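Side-chain contact in inactive dihydropteroate synthase 2 (Mycobacterium tuberculosis, PDB 2VP8), which probably binds the pterin pyrophosphate substrate only very weakly, can probably bind the inhibitor dapsone, seems to lack dihydropteroate synthase activity and is probably not part of folate metabolism: residues Asp69-Ala74 / Glu109-Ala114. Residues are numbered along the deposited sequence; the frame is centred on the assembly and turned at random.
Sequences DAVHRA and EWLRGA
His72 and Trp110 meet at the outer side of this helix pair, where the benzene half of the indole reaches across to the imidazole. His72 NE2 lies 3.4 Å from Trp110 CZ2 and equally near CH2, coming in at the edge of the indole, near its plane. The two ring planes stand at 70°, with the imidazole centroid 5.2 Å from that of the six-membered ring, an oblique aromatic pair. At this partly exposed edge a flat, polar imidazole can lie against the indole while keeping polar atoms near the surface. With CG anti to the backbone N (chi1 171°), the Trp110 side chain is carried on toward helix 65-76.

Deeper in, Val71 continues the contact with purely apolar surface. Its CB rests 4.1 Å from Trp110 CZ3, again at the indole edge, while its two methyls divide between the branches of Leu111: CG1 approaches CD1 at 3.7 Å and CG2 lies 4.0 Å from CD2. A compact branched residue suits this buried place, touching the large ring with its CB and the leucine with its methyls. The axes of the two segments come no closer than 11.5 Å, a wide spacing that a long tryptophan is well suited to bridge.

One turn on from Trp110, Ala114 CB lies 4.0 Å above the plane of the Trp110 ring, offset toward its rim; an alanine is small enough to lie there. Beneath the pair, Val71 and Leu111 both touch Ile82 of strand 81-85; Val71 also reaches Val48 of strand 43-49, and Leu111 meets Ile120 of strand 119-123. Segments 69-74 and 109-114 run the same way, 38° apart, and helices 65-76 and 98-114 thus pack side by side over consecutive parallel strands, as neighbouring helices do in successive beta-alpha units of the TIM barrel fold of the pterin-binding family.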
ATOM      1  N   ASP B  69       1.541 -24.445  17.091  1.00 31.86           N
ATOM      2  CA  ASP B  69       0.420 -23.546  16.935  1.00 31.90           C
ATOM      3  C   ASP B  69       0.731 -22.463  15.918  1.00 32.15           C
ATOM      4  O   ASP B  69      -0.116 -22.138  15.088  1.00 32.08           O
ATOM      5  CB  ASP B  69       0.048 -22.920  18.276  1.00 31.77           C
ATOM      6  CG  ASP B  69      -0.636 -23.897  19.212  1.00 32.02           C
ATOM      7  OD1 ASP B  69      -1.044 -24.996  18.766  1.00 32.70           O
ATOM      8  OD2 ASP B  69      -0.778 -23.559  20.409  1.00 31.45           O
ATOM      9  N   ALA B  70       1.948 -21.920  15.983  1.00 32.76           N
ATOM     10  CA  ALA B  70       2.415 -20.903  15.032  1.00 33.18           C
ATOM     11  C   ALA B  70       2.233 -21.388  13.607  1.00 33.63           C
ATOM     12  O   ALA B  70       1.727 -20.653  12.755  1.00 33.64           O
ATOM     13  CB  ALA B  70       3.866 -20.550  15.287  1.00 33.08           C
ATOM     14  N   VAL B  71       2.624 -22.638  13.362  1.00 34.35           N
ATOM     15  CA  VAL B  71       2.438 -23.248  12.050  1.00 34.93           C
ATOM     16  C   VAL B  71       0.951 -23.361  11.737  1.00 35.64           C
ATOM     17  O   VAL B  71       0.505 -22.890  10.692  1.00 36.16           O
ATOM     18  CB  VAL B  71       3.137 -24.621  11.934  1.00 34.73           C
ATOM     19  CG1 VAL B  71       2.769 -25.314  10.617  1.00 33.89           C
ATOM     20  CG2 VAL B  71       4.630 -24.452  12.042  1.00 33.86           C
ATOM     21  N   HIS B  72       0.185 -23.954  12.648  1.00 36.26           N
ATOM     22  CA  HIS B  72      -1.237 -24.157  12.406  1.00 37.15           C
ATOM     23  C   HIS B  72      -1.935 -22.857  12.033  1.00 38.17           C
ATOM     24  O   HIS B  72      -2.806 -22.851  11.166  1.00 38.31           O
ATOM     25  CB  HIS B  72      -1.933 -24.772  13.615  1.00 36.71           C
ATOM     26  CG  HIS B  72      -1.512 -26.173  13.916  1.00 36.23           C
ATOM     27  ND1 HIS B  72      -1.356 -26.637  15.204  1.00 35.67           N
ATOM     28  CD2 HIS B  72      -1.219 -27.213  13.102  1.00 36.07           C
ATOM     29  CE1 HIS B  72      -0.982 -27.903  15.168  1.00 36.34           C
ATOM     30  NE2 HIS B  72      -0.893 -28.276  13.904  1.00 36.42           N
ATOM     31  N   ARG B  73      -1.544 -21.767  12.692  1.00 39.10           N
ATOM     32  CA  ARG B  73      -2.151 -20.465  12.465  1.00 40.53           C
ATOM     33  C   ARG B  73      -1.774 -19.931  11.081  1.00 40.29           C
ATOM     34  O   ARG B  73      -2.637 -19.480  10.326  1.00 40.27           O
ATOM     35  CB  ARG B  73      -1.729 -19.488  13.563  1.00 40.46           C
ATOM     36  CG  ARG B  73      -2.855 -18.603  14.079  1.00 42.56           C
ATOM     37  CD  ARG B  73      -2.370 -17.510  15.053  1.00 43.39           C
ATOM     38  NE  ARG B  73      -1.688 -18.047  16.240  1.00 49.42           N
ATOM     39  CZ  ARG B  73      -0.370 -17.965  16.464  1.00 51.42           C
ATOM     40  NH1 ARG B  73       0.431 -17.361  15.578  1.00 52.01           N
ATOM     41  NH2 ARG B  73       0.154 -18.485  17.575  1.00 51.36           N
ATOM     42  N   ALA B  74      -0.489 -20.006  10.744  1.00 40.24           N
ATOM     43  CA  ALA B  74      -0.009 -19.523   9.451  1.00 40.31           C
ATOM     44  C   ALA B  74      -0.670 -20.248   8.280  1.00 40.47           C
ATOM     45  O   ALA B  74      -1.082 -19.614   7.294  1.00 41.07           O
ATOM     46  CB  ALA B  74       1.504 -19.634   9.365  1.00 40.33           C
ATOM     47  N   GLU B 109      10.256 -32.508  10.324  1.00 37.32           N
ATOM     48  CA  GLU B 109       9.642 -33.835  10.281  1.00 37.43           C
ATOM     49  C   GLU B 109       8.181 -33.784  10.689  1.00 37.24           C
ATOM     50  O   GLU B 109       7.331 -34.336   9.993  1.00 37.28           O
ATOM     51  CB  GLU B 109      10.395 -34.830  11.162  1.00 37.25           C
ATOM     52  CG  GLU B 109      11.600 -35.465  10.483  1.00 37.94           C
ATOM     53  CD  GLU B 109      12.248 -36.556  11.318  1.00 38.21           C
ATOM     54  OE1 GLU B 109      11.850 -36.765  12.489  1.00 39.70           O
ATOM     55  OE2 GLU B 109      13.165 -37.214  10.795  1.00 39.83           O
ATOM     56  N   TRP B 110       7.898 -33.113  11.809  1.00 37.12           N
ATOM     57  CA  TRP B 110       6.532 -32.956  12.292  1.00 37.01           C
ATOM     58  C   TRP B 110       5.692 -32.153  11.307  1.00 37.42           C
ATOM     59  O   TRP B 110       4.545 -32.516  11.025  1.00 37.76           O
ATOM     60  CB  TRP B 110       6.474 -32.286  13.673  1.00 36.43           C
ATOM     61  CG  TRP B 110       5.054 -31.945  14.036  1.00 36.13           C
ATOM     62  CD1 TRP B 110       4.126 -32.784  14.589  1.00 35.12           C
ATOM     63  CD2 TRP B 110       4.383 -30.693  13.818  1.00 35.67           C
ATOM     64  NE1 TRP B 110       2.933 -32.129  14.750  1.00 34.86           N
ATOM     65  CE2 TRP B 110       3.058 -30.845  14.284  1.00 35.16           C
ATOM     66  CE3 TRP B 110       4.776 -29.457  13.286  1.00 35.54           C
ATOM     67  CZ2 TRP B 110       2.116 -29.808  14.224  1.00 35.21           C
ATOM     68  CZ3 TRP B 110       3.841 -28.420  13.234  1.00 35.27           C
ATOM     69  CH2 TRP B 110       2.526 -28.606  13.702  1.00 35.72           C
ATOM     70  N   LEU B 111       6.268 -31.066  10.797  1.00 37.54           N
ATOM     71  CA  LEU B 111       5.554 -30.145   9.924  1.00 37.65           C
ATOM     72  C   LEU B 111       5.121 -30.869   8.661  1.00 37.66           C
ATOM     73  O   LEU B 111       3.963 -30.772   8.253  1.00 37.76           O
ATOM     74  CB  LEU B 111       6.433 -28.916   9.629  1.00 37.83           C
ATOM     75  CG  LEU B 111       6.120 -27.727   8.696  1.00 37.81           C
ATOM     76  CD1 LEU B 111       4.656 -27.532   8.337  1.00 39.47           C
ATOM     77  CD2 LEU B 111       6.678 -26.463   9.304  1.00 37.52           C
ATOM     78  N   ARG B 112       6.048 -31.618   8.069  1.00 37.82           N
ATOM     79  CA  ARG B 112       5.782 -32.404   6.867  1.00 37.84           C
ATOM     80  C   ARG B 112       4.698 -33.448   7.140  1.00 38.17           C
ATOM     81  O   ARG B 112       3.867 -33.728   6.269  1.00 38.55           O
ATOM     82  CB  ARG B 112       7.066 -33.083   6.392  1.00 37.55           C
ATOM     83  CG  ARG B 112       6.942 -33.887   5.100  1.00 37.56           C
ATOM     84  CD  ARG B 112       7.385 -33.088   3.902  1.00 37.44           C
ATOM     85  NE  ARG B 112       6.344 -32.161   3.510  1.00 38.04           N
ATOM     86  CZ  ARG B 112       6.533 -31.023   2.848  1.00 38.95           C
ATOM     87  NH1 ARG B 112       7.745 -30.625   2.476  1.00 36.90           N
ATOM     88  NH2 ARG B 112       5.477 -30.270   2.573  1.00 40.65           N
ATOM     89  N   GLY B 113       4.710 -34.007   8.352  1.00 38.07           N
ATOM     90  CA  GLY B 113       3.727 -35.000   8.770  1.00 37.60           C
ATOM     91  C   GLY B 113       2.330 -34.419   8.824  1.00 37.70           C
ATOM     92  O   GLY B 113       1.380 -35.040   8.340  1.00 37.67           O
ATOM     93  N   ALA B 114       2.218 -33.220   9.401  1.00 37.50           N
ATOM     94  CA  ALA B 114       0.933 -32.556   9.632  1.00 37.29           C
ATOM     95  C   ALA B 114       0.380 -31.964   8.345  1.00 37.55           C
ATOM     96  O   ALA B 114      -0.817 -32.033   8.072  1.00 37.51           O
ATOM     97  CB  ALA B 114       1.093 -31.469  10.670  1.00 36.97           C
TER